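PDB 4IC4: oxysterol-binding protein homolog 3 from Saccharomyces cerevisiae, which carries sterols and phospholipids between membranes through the cytosol in the hydrophobic pocket of its OSBP-related domain, the part crystallised here, in phosphoinositide-coupled transport. Local coordinates for residues M61-N66 with D336-W341; R110-T115 with S242-G247; K227-H232 with S258-E263; W382-R385 with D389-D392. All blocks are in the same frame, centred on the assembly; numbering follows the deposited sequence.

From the N terminus, the chain passes through 61-66 and 110-115 before entering the run of antiparallel strands that builds most of the barrel. Contact 1 closes the longest loop, joining the lipid-binding segment after helix 44-50 to helix 335-354. Contacts 2 and 3 are both nested inside it and cross each other, since 227-232 comes before 242-247 and 258-263 after it. Contact 2 ties the connection after helix 94-104 to a loop between strands 230-235 and 247-253; contact 3 joins two strand connections, its centre about 31 Å from that of contact 2. Contact 4 follows in series, folding the chain back on helix 381-386.

Contact 1. Residues M61-N66 with D336-W341; sequences MPVTSN and DKAEEW
Val-63 and Glu-339 join two elements that contribute to the phosphatidylinositol 4-phosphate site: segment 61-66, which opens with the lipid-binding residue Met-61 and directly follows Ser-58 to Ala-60 of the same site, and helix 335-354, which carries the binding residues Glu-346 to Arg-350 further along. The link is a side-chain-to-backbone hydrogen bond. Val-63 N donates to Glu-339 OE2 over 2.8 Å and almost straight, at 174°, and Glu-339 OE2 accepts on its syn lone pair. Glu-339 reaches it with CG anti to its backbone N (chi1 179°) and a bend at chi2 (70°), which turns the carboxylate off the helix toward the loop. The other oxygen works through water: one molecule donates both to Glu-339 OE1, 2.8 Å away, and to the carbonyl Met-61 O at 2.9 Å. Engaged at both oxygens, the carboxylate is probably restrained in its rotation while it spans the backbone from Met-61 to Val-63. Van der Waals contacts flank the bond. Val-63 and Glu-339 run past each other in opposite directions, which places Val-63 CG1 3.3 Å from Glu-339 OE2 and 4.0 Å from Glu-339 CB. The second methyl, Val-63 CG2, makes an apolar contact with Ala-338 CB at 3.9 Å on the helix surface. Lys-342, one turn beyond Ala-338, adds a hydrogen bond to Met-61 O from the same helix. Around this junction Tyr-330 of helix 325-331 packs on Val-63 and Ala-338, Phe-120 of strand 118-120 touches Val-63, and Phe-47 of helix 44-50 lies against Pro-62.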
loop_
_atom_site.group_PDB
_atom_site.type_symbol
_atom_site.label_atom_id
_atom_site.label_comp_id
_atom_site.label_asym_id
_atom_site.label_seq_id
_atom_site.Cartn_x
_atom_site.Cartn_y
_atom_site.Cartn_z
ATOM N N MET A 61 -1.995 19.483 -6.763
ATOM C CA MET A 61 -2.887 18.815 -7.699
ATOM C C MET A 61 -4.342 19.003 -7.303
ATOM O O MET A 61 -4.675 19.048 -6.121
ATOM C CB MET A 61 -2.575 17.318 -7.735
ATOM C CG MET A 61 -1.139 16.977 -8.084
ATOM S SD MET A 61 -0.785 17.188 -9.833
ATOM C CE MET A 61 -0.999 15.503 -10.411
ATOM N N PRO A 62 -5.236 19.118 -8.295
ATOM C CA PRO A 62 -6.650 19.290 -7.966
ATOM C C PRO A 62 -7.126 17.990 -7.331
ATOM O O PRO A 62 -6.564 16.923 -7.597
ATOM C CB PRO A 62 -7.288 19.548 -9.329
ATOM C CG PRO A 62 -6.431 18.742 -10.247
ATOM C CD PRO A 62 -5.038 19.052 -9.752
ATOM N N VAL A 63 -8.150 18.071 -6.493
ATOM C CA VAL A 63 -8.664 16.883 -5.823
ATOM C C VAL A 63 -9.174 15.839 -6.823
ATOM O O VAL A 63 -9.272 14.655 -6.505
ATOM C CB VAL A 63 -9.797 17.252 -4.834
ATOM C CG1 VAL A 63 -11.048 17.664 -5.592
ATOM C CG2 VAL A 63 -10.077 16.084 -3.907
ATOM N N THR A 64 -9.482 16.278 -8.041
ATOM C CA THR A 64 -9.977 15.367 -9.067
ATOM C C THR A 64 -8.893 14.420 -9.579
ATOM O O THR A 64 -9.191 13.436 -10.263
ATOM C CB THR A 64 -10.571 16.148 -10.251
ATOM O OG1 THR A 64 -9.630 17.134 -10.686
ATOM C CG2 THR A 64 -11.875 16.820 -9.840
ATOM N N SER A 65 -7.637 14.717 -9.250
ATOM C CA SER A 65 -6.515 13.872 -9.654
ATOM C C SER A 65 -6.350 12.725 -8.661
ATOM O O SER A 65 -5.521 11.838 -8.859
ATOM C CB SER A 65 -5.214 14.676 -9.682
ATOM O OG SER A 65 -5.266 15.733 -10.624
ATOM N N ASN A 66 -7.139 12.752 -7.593
ATOM C CA ASN A 66 -7.059 11.726 -6.557
ATOM C C ASN A 66 -8.149 10.664 -6.625
ATOM O O ASN A 66 -9.148 10.806 -7.337
ATOM C CB ASN A 66 -7.156 12.380 -5.171
ATOM C CG ASN A 66 -6.001 13.307 -4.868
ATOM O OD1 ASN A 66 -6.169 14.310 -4.170
ATOM N ND2 ASN A 66 -4.823 12.976 -5.368
ATOM N N ASP A 336 -16.606 20.068 -5.012
ATOM C CA ASP A 336 -16.261 21.430 -4.617
ATOM C C ASP A 336 -15.798 21.482 -3.166
ATOM O O ASP A 336 -14.784 22.108 -2.849
ATOM C CB ASP A 336 -17.461 22.358 -4.815
ATOM C CG ASP A 336 -17.719 22.670 -6.278
ATOM O OD1 ASP A 336 -17.827 21.719 -7.081
ATOM O OD2 ASP A 336 -17.816 23.866 -6.623
ATOM N N LYS A 337 -16.543 20.822 -2.287
ATOM C CA LYS A 337 -16.188 20.800 -0.879
ATOM C C LYS A 337 -14.873 20.067 -0.660
ATOM O O LYS A 337 -14.058 20.484 0.163
ATOM C CB LYS A 337 -17.300 20.153 -0.051
ATOM C CG LYS A 337 -18.424 21.117 0.293
ATOM C CD LYS A 337 -17.909 22.255 1.167
ATOM C CE LYS A 337 -18.934 23.369 1.314
ATOM N NZ LYS A 337 -20.203 22.902 1.940
ATOM N N ALA A 338 -14.663 18.981 -1.399
ATOM C CA ALA A 338 -13.431 18.217 -1.267
ATOM C C ALA A 338 -12.229 19.084 -1.622
ATOM O O ALA A 338 -11.203 19.047 -0.943
ATOM C CB ALA A 338 -13.474 16.989 -2.165
ATOM N N GLU A 339 -12.352 19.870 -2.687
ATOM C CA GLU A 339 -11.255 20.736 -3.093
ATOM C C GLU A 339 -10.970 21.778 -2.015
ATOM O O GLU A 339 -9.816 22.021 -1.663
ATOM C CB GLU A 339 -11.579 21.444 -4.409
ATOM C CG GLU A 339 -10.470 22.375 -4.873
ATOM C CD GLU A 339 -9.234 21.629 -5.334
ATOM O OE1 GLU A 339 -8.123 22.191 -5.218
ATOM O OE2 GLU A 339 -9.372 20.487 -5.825
ATOM N N GLU A 340 -12.024 22.389 -1.484
ATOM C CA GLU A 340 -11.852 23.403 -0.453
ATOM C C GLU A 340 -11.181 22.805 0.780
ATOM O O GLU A 340 -10.288 23.412 1.372
ATOM C CB GLU A 340 -13.205 24.004 -0.071
ATOM C CG GLU A 340 -13.100 25.331 0.658
ATOM C CD GLU A 340 -14.453 25.976 0.900
ATOM O OE1 GLU A 340 -15.237 26.096 -0.067
ATOM O OE2 GLU A 340 -14.729 26.369 2.054
ATOM N N TRP A 341 -11.613 21.607 1.164
ATOM C CA TRP A 341 -11.036 20.944 2.325
ATOM C C TRP A 341 -9.586 20.527 2.085
ATOM O O TRP A 341 -8.754 20.640 2.982
ATOM C CB TRP A 341 -11.865 19.718 2.715
ATOM C CG TRP A 341 -12.984 20.021 3.666
ATOM C CD1 TRP A 341 -14.324 19.896 3.429
ATOM C CD2 TRP A 341 -12.854 20.467 5.019
ATOM N NE1 TRP A 341 -15.037 20.235 4.557
ATOM C CE2 TRP A 341 -14.159 20.590 5.547
ATOM C CE3 TRP A 341 -11.761 20.774 5.839
ATOM C CZ2 TRP A 341 -14.400 21.007 6.858
ATOM C CZ3 TRP A 341 -12.001 21.190 7.146
ATOM C CH2 TRP A 341 -13.311 21.301 7.641
HETATM O O HOH W 1 -5.617 21.248 -4.568
#

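Contact 2. Residues R110-T115 with S242-G247; sequences RDKTRT and SGRSEG
The backbones of 110-115 and 242-247 stay well apart, the CA atoms of Arg-110 and Glu-246 being 8.8 Å from each other at the nearest point. In the first a 3-10 segment begins at Lys-112, its start overlapping an Asx turn in which Asp-111 OD1 accepts from Thr-113 N; the second is irregular. Arg-244 bridges the gap to the carbonyl of Arg-110. Its chain leaves the backbone extended and bends at chi3 (67°), bringing the guanidinium end-on to Arg-110 O, which takes hydrogen bonds from NH1 at 2.9 Å and from NH2 at 3.0 Å. The NH2 bond follows a lone pair in the carbonyl plane, whereas NH1 sits above that plane. Along its other edge the same guanidinium holds Glu-246 OE2 side-on, with NE and NH2 each 3.1 Å away, both approaching from one face of the carboxylate. Lys-112 runs past in the opposite direction, its CE over one guanidinium face toward the rim and its CG beside Arg-244 NH1 at 3.5 Å, and a water links Lys-112 NZ to Arg-244 N. A leucine in place of Arg-244 would probably leave Arg-110 O without these two donors and Glu-246 OE2 without its positive partner. The arginine, bonded end-on to a main-chain carbonyl and side-on to a carboxylate, ties a loop between antiparallel barrel strands 230-235 and 247-253 to the connection between helix 94-104 and strand 118-120.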
loop_
_atom_site.group_PDB
_atom_site.type_symbol
_atom_site.label_atom_id
_atom_site.label_comp_id
_atom_site.label_asym_id
_atom_site.label_seq_id
_atom_site.Cartn_x
_atom_site.Cartn_y
_atom_site.Cartn_z
ATOM N N ARG A 110 -4.705 -4.292 -11.935
ATOM C CA ARG A 110 -5.149 -5.094 -13.069
ATOM C C ARG A 110 -6.165 -4.346 -13.920
ATOM O O ARG A 110 -6.144 -4.454 -15.149
ATOM C CB ARG A 110 -5.688 -6.459 -12.614
ATOM C CG ARG A 110 -6.863 -6.480 -11.646
ATOM C CD ARG A 110 -7.043 -7.935 -11.217
ATOM N NE ARG A 110 -8.175 -8.242 -10.344
ATOM C CZ ARG A 110 -8.222 -7.990 -9.038
ATOM N NH1 ARG A 110 -7.205 -7.395 -8.430
ATOM N NH2 ARG A 110 -9.264 -8.398 -8.327
ATOM N N ASP A 111 -7.059 -3.597 -13.281
ATOM C CA ASP A 111 -8.013 -2.794 -14.035
ATOM C C ASP A 111 -7.278 -1.473 -14.228
ATOM O O ASP A 111 -7.033 -0.738 -13.265
ATOM C CB ASP A 111 -9.302 -2.550 -13.248
ATOM C CG ASP A 111 -10.339 -1.790 -14.057
ATOM O OD1 ASP A 111 -9.951 -0.832 -14.757
ATOM O OD2 ASP A 111 -11.537 -2.144 -13.992
ATOM N N LYS A 112 -6.911 -1.185 -15.471
ATOM C CA LYS A 112 -6.176 0.028 -15.804
ATOM C C LYS A 112 -6.779 1.313 -15.250
ATOM O O LYS A 112 -6.081 2.318 -15.112
ATOM C CB LYS A 112 -6.027 0.139 -17.324
ATOM C CG LYS A 112 -5.154 -0.951 -17.924
ATOM C CD LYS A 112 -5.071 -0.841 -19.440
ATOM C CE LYS A 112 -4.175 -1.927 -20.016
ATOM N NZ LYS A 112 -4.125 -1.885 -21.504
ATOM N N THR A 113 -8.066 1.287 -14.932
ATOM C CA THR A 113 -8.724 2.472 -14.395
ATOM C C THR A 113 -8.011 2.955 -13.127
ATOM O O THR A 113 -7.910 4.157 -12.880
ATOM C CB THR A 113 -10.206 2.184 -14.065
ATOM O OG1 THR A 113 -10.860 1.654 -15.227
ATOM C CG2 THR A 113 -10.919 3.459 -13.629
ATOM N N ARG A 114 -7.502 2.012 -12.337
ATOM C CA ARG A 114 -6.819 2.343 -11.087
ATOM C C ARG A 114 -5.580 3.216 -11.288
ATOM O O ARG A 114 -5.177 3.950 -10.384
ATOM C CB ARG A 114 -6.423 1.051 -10.348
ATOM C CG ARG A 114 -5.926 1.254 -8.911
ATOM C CD ARG A 114 -7.067 1.664 -7.983
ATOM N NE ARG A 114 -6.581 2.182 -6.702
ATOM C CZ ARG A 114 -6.314 1.444 -5.626
ATOM N NH1 ARG A 114 -6.484 0.129 -5.637
ATOM N NH2 ARG A 114 -5.872 2.037 -4.524
ATOM N N THR A 115 -4.977 3.155 -12.472
ATOM C CA THR A 115 -3.776 3.943 -12.735
ATOM C C THR A 115 -4.042 5.398 -13.141
ATOM O O THR A 115 -3.099 6.170 -13.317
ATOM C CB THR A 115 -2.908 3.287 -13.835
ATOM O OG1 THR A 115 -3.583 3.376 -15.094
ATOM C CG2 THR A 115 -2.644 1.818 -13.508
ATOM N N SER A 242 3.785 -6.359 -27.364
ATOM C CA SER A 242 3.107 -7.348 -26.531
ATOM C C SER A 242 2.113 -6.755 -25.530
ATOM O O SER A 242 1.595 -7.469 -24.670
ATOM C CB SER A 242 4.141 -8.197 -25.785
ATOM O OG SER A 242 5.003 -7.387 -25.005
ATOM N N GLY A 243 1.844 -5.459 -25.648
ATOM C CA GLY A 243 0.911 -4.815 -24.740
ATOM C C GLY A 243 1.439 -4.777 -23.318
ATOM O O GLY A 243 2.650 -4.812 -23.102
ATOM N N ARG A 244 0.535 -4.705 -22.346
ATOM C CA ARG A 244 0.933 -4.662 -20.942
ATOM C C ARG A 244 1.579 -5.971 -20.498
ATOM O O ARG A 244 1.073 -7.055 -20.788
ATOM C CB ARG A 244 -0.281 -4.375 -20.048
ATOM C CG ARG A 244 0.048 -4.341 -18.552
ATOM C CD ARG A 244 -1.156 -3.943 -17.700
ATOM N NE ARG A 244 -2.225 -4.939 -17.723
ATOM C CZ ARG A 244 -3.390 -4.801 -17.093
ATOM N NH1 ARG A 244 -3.645 -3.704 -16.385
ATOM N NH2 ARG A 244 -4.304 -5.758 -17.174
ATOM N N SER A 245 2.705 -5.864 -19.801
ATOM C CA SER A 245 3.399 -7.041 -19.295
ATOM C C SER A 245 2.652 -7.550 -18.069
ATOM O O SER A 245 2.528 -6.834 -17.072
ATOM C CB SER A 245 4.834 -6.693 -18.902
ATOM O OG SER A 245 5.435 -7.781 -18.221
ATOM N N GLU A 246 2.162 -8.782 -18.138
ATOM C CA GLU A 246 1.411 -9.359 -17.028
ATOM C C GLU A 246 2.003 -10.641 -16.457
ATOM O O GLU A 246 1.705 -11.015 -15.321
ATOM C CB GLU A 246 -0.035 -9.601 -17.465
ATOM C CG GLU A 246 -0.789 -8.312 -17.742
ATOM C CD GLU A 246 -2.195 -8.543 -18.251
ATOM O OE1 GLU A 246 -2.802 -9.573 -17.890
ATOM O OE2 GLU A 246 -2.699 -7.682 -19.002
ATOM N N GLY A 247 2.850 -11.311 -17.233
ATOM C CA GLY A 247 3.442 -12.551 -16.765
ATOM C C GLY A 247 4.745 -12.403 -16.002
ATOM O O GLY A 247 5.430 -11.383 -16.094
HETATM O O HOH W 2 -2.129 -3.301 -22.854
#

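Contact 3. Residues K227-H232 with S258-E263; sequences KGDKSH and SNRKKE
With CG anti to the carbonyl carbon in both Asp-229 and Arg-260, and the arginine chain bent at chi3 (-71°), the carboxylate and guanidinium are brought together between two strand connections of the antiparallel barrel. One is the turn leading into strand 230-235, the other the loop from strand 247-253 to strand 263-268. They form a side-on salt bridge: Arg-260 NE donates to Asp-229 OD1 at 2.9 Å, nearly straight (171°), and Arg-260 NH2 to Asp-229 OD2 at 2.7 Å. Both oxygens are met on their syn sides, yet the two planes stand 53° apart, and OD2 consequently lies tilted from the guanidinium plane. Asp-229 is a buried residue, packed against Ile-95 of helix 94-104 and the loop residues Pro-254 and Pro-255. A methionine in place of Arg-260 would probably leave this buried carboxylate without its charged mate and let the two loops move apart. Lys-227 comes in at about a right angle to the arginine, its methylene CE over one guanidinium face; the like charges are close, and the nearby carboxylate probably offsets part of their repulsion. Lys-227 NZ ends 3.9 Å from Arg-260 NH1.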
loop_
_atom_site.group_PDB
_atom_site.type_symbol
_atom_site.label_atom_id
_atom_site.label_comp_id
_atom_site.label_asym_id
_atom_site.label_seq_id
_atom_site.Cartn_x
_atom_site.Cartn_y
_atom_site.Cartn_z
ATOM N N LYS A 227 17.097 -18.029 6.725
ATOM C CA LYS A 227 17.618 -19.391 6.689
ATOM C C LYS A 227 18.434 -19.677 5.432
ATOM O O LYS A 227 18.882 -20.805 5.218
ATOM C CB LYS A 227 16.474 -20.402 6.827
ATOM C CG LYS A 227 15.626 -20.180 8.078
ATOM C CD LYS A 227 15.165 -21.481 8.722
ATOM C CE LYS A 227 14.331 -22.324 7.776
ATOM N NZ LYS A 227 13.854 -23.575 8.435
ATOM N N GLY A 228 18.627 -18.655 4.601
ATOM C CA GLY A 228 19.420 -18.822 3.395
ATOM C C GLY A 228 18.665 -18.910 2.083
ATOM O O GLY A 228 19.220 -18.603 1.028
ATOM N N ASP A 229 17.405 -19.329 2.136
ATOM C CA ASP A 229 16.596 -19.450 0.929
ATOM C C ASP A 229 16.467 -18.110 0.214
ATOM O O ASP A 229 16.463 -17.053 0.843
ATOM C CB ASP A 229 15.196 -19.959 1.283
ATOM C CG ASP A 229 15.222 -21.317 1.950
ATOM O OD1 ASP A 229 15.191 -22.341 1.233
ATOM O OD2 ASP A 229 15.281 -21.356 3.193
ATOM N N LYS A 230 16.368 -18.160 -1.107
ATOM C CA LYS A 230 16.208 -16.951 -1.896
ATOM C C LYS A 230 15.216 -17.212 -3.014
ATOM O O LYS A 230 15.165 -18.308 -3.573
ATOM C CB LYS A 230 17.545 -16.503 -2.495
ATOM C CG LYS A 230 18.175 -17.510 -3.441
ATOM C CD LYS A 230 19.371 -16.913 -4.170
ATOM C CE LYS A 230 18.943 -15.796 -5.109
ATOM N NZ LYS A 230 17.960 -16.277 -6.122
ATOM N N SER A 231 14.411 -16.204 -3.326
ATOM C CA SER A 231 13.432 -16.315 -4.390
ATOM C C SER A 231 13.717 -15.189 -5.372
ATOM O O SER A 231 13.869 -14.033 -4.975
ATOM C CB SER A 231 12.014 -16.184 -3.834
ATOM O OG SER A 231 11.049 -16.346 -4.859
ATOM N N HIS A 232 13.799 -15.535 -6.650
ATOM C CA HIS A 232 14.081 -14.566 -7.697
ATOM C C HIS A 232 12.866 -14.410 -8.602
ATOM O O HIS A 232 12.480 -15.343 -9.306
ATOM C CB HIS A 232 15.304 -15.031 -8.495
ATOM C CG HIS A 232 15.756 -14.062 -9.541
ATOM N ND1 HIS A 232 15.185 -14.000 -10.794
ATOM C CD2 HIS A 232 16.721 -13.115 -9.518
ATOM C CE1 HIS A 232 15.782 -13.056 -11.499
ATOM N NE2 HIS A 232 16.718 -12.503 -10.748
ATOM N N SER A 258 20.411 -28.189 2.886
ATOM C CA SER A 258 19.045 -28.131 3.390
ATOM C C SER A 258 18.219 -29.210 2.701
ATOM O O SER A 258 18.572 -29.670 1.614
ATOM C CB SER A 258 18.426 -26.756 3.120
ATOM O OG SER A 258 18.234 -26.543 1.732
ATOM N N ASN A 259 17.122 -29.615 3.333
ATOM C CA ASN A 259 16.259 -30.643 2.767
ATOM C C ASN A 259 15.298 -30.068 1.731
ATOM O O ASN A 259 14.621 -30.810 1.021
ATOM C CB ASN A 259 15.469 -31.344 3.876
ATOM C CG ASN A 259 14.601 -30.389 4.673
ATOM O OD1 ASN A 259 13.881 -30.802 5.583
ATOM N ND2 ASN A 259 14.664 -29.105 4.338
ATOM N N ARG A 260 15.242 -28.741 1.649
ATOM C CA ARG A 260 14.367 -28.073 0.693
ATOM C C ARG A 260 14.998 -28.114 -0.696
ATOM O O ARG A 260 16.216 -28.011 -0.833
ATOM C CB ARG A 260 14.116 -26.628 1.134
ATOM C CG ARG A 260 13.428 -26.521 2.492
ATOM C CD ARG A 260 13.079 -25.083 2.850
ATOM N NE ARG A 260 14.255 -24.276 3.169
ATOM C CZ ARG A 260 15.016 -24.454 4.245
ATOM N NH1 ARG A 260 14.731 -25.414 5.114
ATOM N NH2 ARG A 260 16.061 -23.665 4.456
ATOM N N LYS A 261 14.167 -28.268 -1.723
ATOM C CA LYS A 261 14.663 -28.344 -3.095
ATOM C C LYS A 261 14.291 -27.135 -3.949
ATOM O O LYS A 261 13.439 -26.330 -3.572
ATOM C CB LYS A 261 14.142 -29.618 -3.769
ATOM C CG LYS A 261 14.616 -30.917 -3.120
ATOM C CD LYS A 261 15.927 -31.444 -3.712
ATOM C CE LYS A 261 17.100 -30.484 -3.534
ATOM N NZ LYS A 261 17.031 -29.309 -4.451
ATOM N N LYS A 262 14.941 -27.022 -5.103
ATOM C CA LYS A 262 14.688 -25.923 -6.024
ATOM C C LYS A 262 13.316 -26.068 -6.666
ATOM O O LYS A 262 12.914 -27.162 -7.066
ATOM C CB LYS A 262 15.763 -25.880 -7.111
ATOM C CG LYS A 262 17.156 -25.573 -6.586
ATOM C CD LYS A 262 18.168 -25.491 -7.716
ATOM C CE LYS A 262 19.554 -25.166 -7.187
ATOM N NZ LYS A 262 20.557 -25.056 -8.283
ATOM N N GLU A 263 12.602 -24.954 -6.763
ATOM C CA GLU A 263 11.270 -24.948 -7.345
ATOM C C GLU A 263 11.089 -23.712 -8.209
ATOM O O GLU A 263 11.821 -22.730 -8.071
ATOM C CB GLU A 263 10.215 -24.950 -6.237
ATOM C CG GLU A 263 10.328 -26.114 -5.267
ATOM C CD GLU A 263 9.404 -25.971 -4.072
ATOM O OE1 GLU A 263 9.584 -25.014 -3.289
ATOM O OE2 GLU A 263 8.496 -26.815 -3.914
#

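Contact 4. Residues W382-R385 with D389-D392; sequences WERR and DWSD
Arg-384 and Trp-390 lie with their flat groups only 10° from parallel, but it is the aliphatic part of the arginine that covers the indole. Its CB stands over the six-membered ring, 4.2 Å from the centroid, in a CH-pi contact. From there the chain runs extended to the guanidinium, which meets Asp-392 end-on and nearly coplanar, the planes 9° apart. Arg-384 NH1 bonds Asp-392 OD2 at 2.9 Å and NH2 bonds OD1 at 2.8 Å, each on a syn lone pair. NH2 also donates to the carbonyl Asp-389 O (2.9 Å), and the Asp-389 carboxylate lies over one face of the guanidinium, offering charge alone. Bonded at NH1 and NH2 to Asp-392, and at NE to Lys-379 O, the guanidinium is probably fixed in its rotation. The fold-back also has a backbone bond, Asp-389 N to Arg-384 O at 3.0 Å; separately, a water joins Arg-385 O to the indole nitrogen Trp-390 NE1. On the same indole, CZ2 comes within 3.6 Å of Arg-385 CA. The arrangement fastens the chain leaving helix 381-386 onto that helix. Around it, Lys-379 pairs with Asp-389 through its amine, Tyr-363 and Pro-317 pack on the indole, and Arg-385 reaches Glu-129 of strand 127-132.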
loop_
_atom_site.group_PDB
_atom_site.type_symbol
_atom_site.label_atom_id
_atom_site.label_comp_id
_atom_site.label_asym_id
_atom_site.label_seq_id
_atom_site.Cartn_x
_atom_site.Cartn_y
_atom_site.Cartn_z
ATOM N N TRP A 382 -2.047 0.502 20.236
ATOM C CA TRP A 382 -3.040 -0.475 20.653
ATOM C C TRP A 382 -3.401 -0.409 22.131
ATOM O O TRP A 382 -4.533 -0.721 22.499
ATOM C CB TRP A 382 -2.595 -1.880 20.238
ATOM C CG TRP A 382 -2.442 -1.993 18.745
ATOM C CD1 TRP A 382 -1.283 -2.198 18.055
ATOM C CD2 TRP A 382 -3.474 -1.843 17.761
ATOM N NE1 TRP A 382 -1.526 -2.179 16.702
ATOM C CE2 TRP A 382 -2.862 -1.962 16.492
ATOM C CE3 TRP A 382 -4.856 -1.615 17.826
ATOM C CZ2 TRP A 382 -3.587 -1.861 15.294
ATOM C CZ3 TRP A 382 -5.577 -1.514 16.634
ATOM C CH2 TRP A 382 -4.937 -1.637 15.386
ATOM N N GLU A 383 -2.462 -0.001 22.981
ATOM C CA GLU A 383 -2.784 0.124 24.397
ATOM C C GLU A 383 -3.685 1.342 24.613
ATOM O O GLU A 383 -4.656 1.276 25.369
ATOM C CB GLU A 383 -1.513 0.231 25.246
ATOM C CG GLU A 383 -0.818 -1.109 25.467
ATOM C CD GLU A 383 -1.746 -2.150 26.080
ATOM O OE1 GLU A 383 -2.309 -1.887 27.163
ATOM O OE2 GLU A 383 -1.914 -3.229 25.476
ATOM N N ARG A 384 -3.370 2.450 23.944
ATOM C CA ARG A 384 -4.172 3.669 24.047
ATOM C C ARG A 384 -5.601 3.411 23.567
ATOM O O ARG A 384 -6.572 3.837 24.186
ATOM C CB ARG A 384 -3.580 4.777 23.168
ATOM C CG ARG A 384 -2.332 5.479 23.688
ATOM C CD ARG A 384 -1.694 6.246 22.522
ATOM N NE ARG A 384 -0.595 7.140 22.885
ATOM C CZ ARG A 384 -0.749 8.393 23.306
ATOM N NH1 ARG A 384 0.315 9.128 23.599
ATOM N NH2 ARG A 384 -1.962 8.912 23.447
ATOM N N ARG A 385 -5.715 2.717 22.442
ATOM C CA ARG A 385 -7.013 2.429 21.845
ATOM C C ARG A 385 -7.977 1.741 22.809
ATOM O O ARG A 385 -9.177 2.012 22.802
ATOM C CB ARG A 385 -6.817 1.562 20.601
ATOM C CG ARG A 385 -8.018 1.495 19.669
ATOM C CD ARG A 385 -7.710 0.575 18.499
ATOM N NE ARG A 385 -8.710 0.607 17.436
ATOM C CZ ARG A 385 -9.916 0.053 17.499
ATOM N NH1 ARG A 385 -10.308 -0.594 18.591
ATOM N NH2 ARG A 385 -10.727 0.130 16.450
ATOM N N ASP A 389 -7.408 6.577 24.982
ATOM C CA ASP A 389 -6.397 7.494 25.510
ATOM C C ASP A 389 -5.776 8.351 24.412
ATOM O O ASP A 389 -4.646 8.106 23.973
ATOM C CB ASP A 389 -5.319 6.687 26.249
ATOM C CG ASP A 389 -4.231 7.561 26.845
ATOM O OD1 ASP A 389 -4.512 8.732 27.175
ATOM O OD2 ASP A 389 -3.094 7.065 27.003
ATOM N N TRP A 390 -6.524 9.367 23.981
ATOM C CA TRP A 390 -6.074 10.263 22.917
ATOM C C TRP A 390 -6.085 11.744 23.305
ATOM O O TRP A 390 -6.019 12.604 22.432
ATOM C CB TRP A 390 -6.965 10.112 21.680
ATOM C CG TRP A 390 -7.347 8.713 21.294
ATOM C CD1 TRP A 390 -8.611 8.192 21.275
ATOM C CD2 TRP A 390 -6.487 7.692 20.767
ATOM N NE1 TRP A 390 -8.594 6.921 20.760
ATOM C CE2 TRP A 390 -7.305 6.586 20.439
ATOM C CE3 TRP A 390 -5.107 7.604 20.533
ATOM C CZ2 TRP A 390 -6.790 5.405 19.887
ATOM C CZ3 TRP A 390 -4.592 6.429 19.984
ATOM C CH2 TRP A 390 -5.437 5.344 19.666
ATOM N N SER A 391 -6.173 12.047 24.596
ATOM C CA SER A 391 -6.222 13.440 25.045
ATOM C C SER A 391 -5.045 14.318 24.631
ATOM O O SER A 391 -5.182 15.538 24.539
ATOM C CB SER A 391 -6.379 13.491 26.568
ATOM O OG SER A 391 -7.607 12.908 26.964
ATOM N N ASP A 392 -3.894 13.704 24.381
ATOM C CA ASP A 392 -2.697 14.441 23.992
ATOM C C ASP A 392 -2.490 14.476 22.480
ATOM O O ASP A 392 -1.456 14.937 21.994
ATOM C CB ASP A 392 -1.470 13.825 24.670
ATOM C CG ASP A 392 -1.265 12.367 24.300
ATOM O OD1 ASP A 392 -2.268 11.625 24.211
ATOM O OD2 ASP A 392 -0.101 11.960 24.109
HETATM O O HOH W 3 -10.115 4.173 21.376
#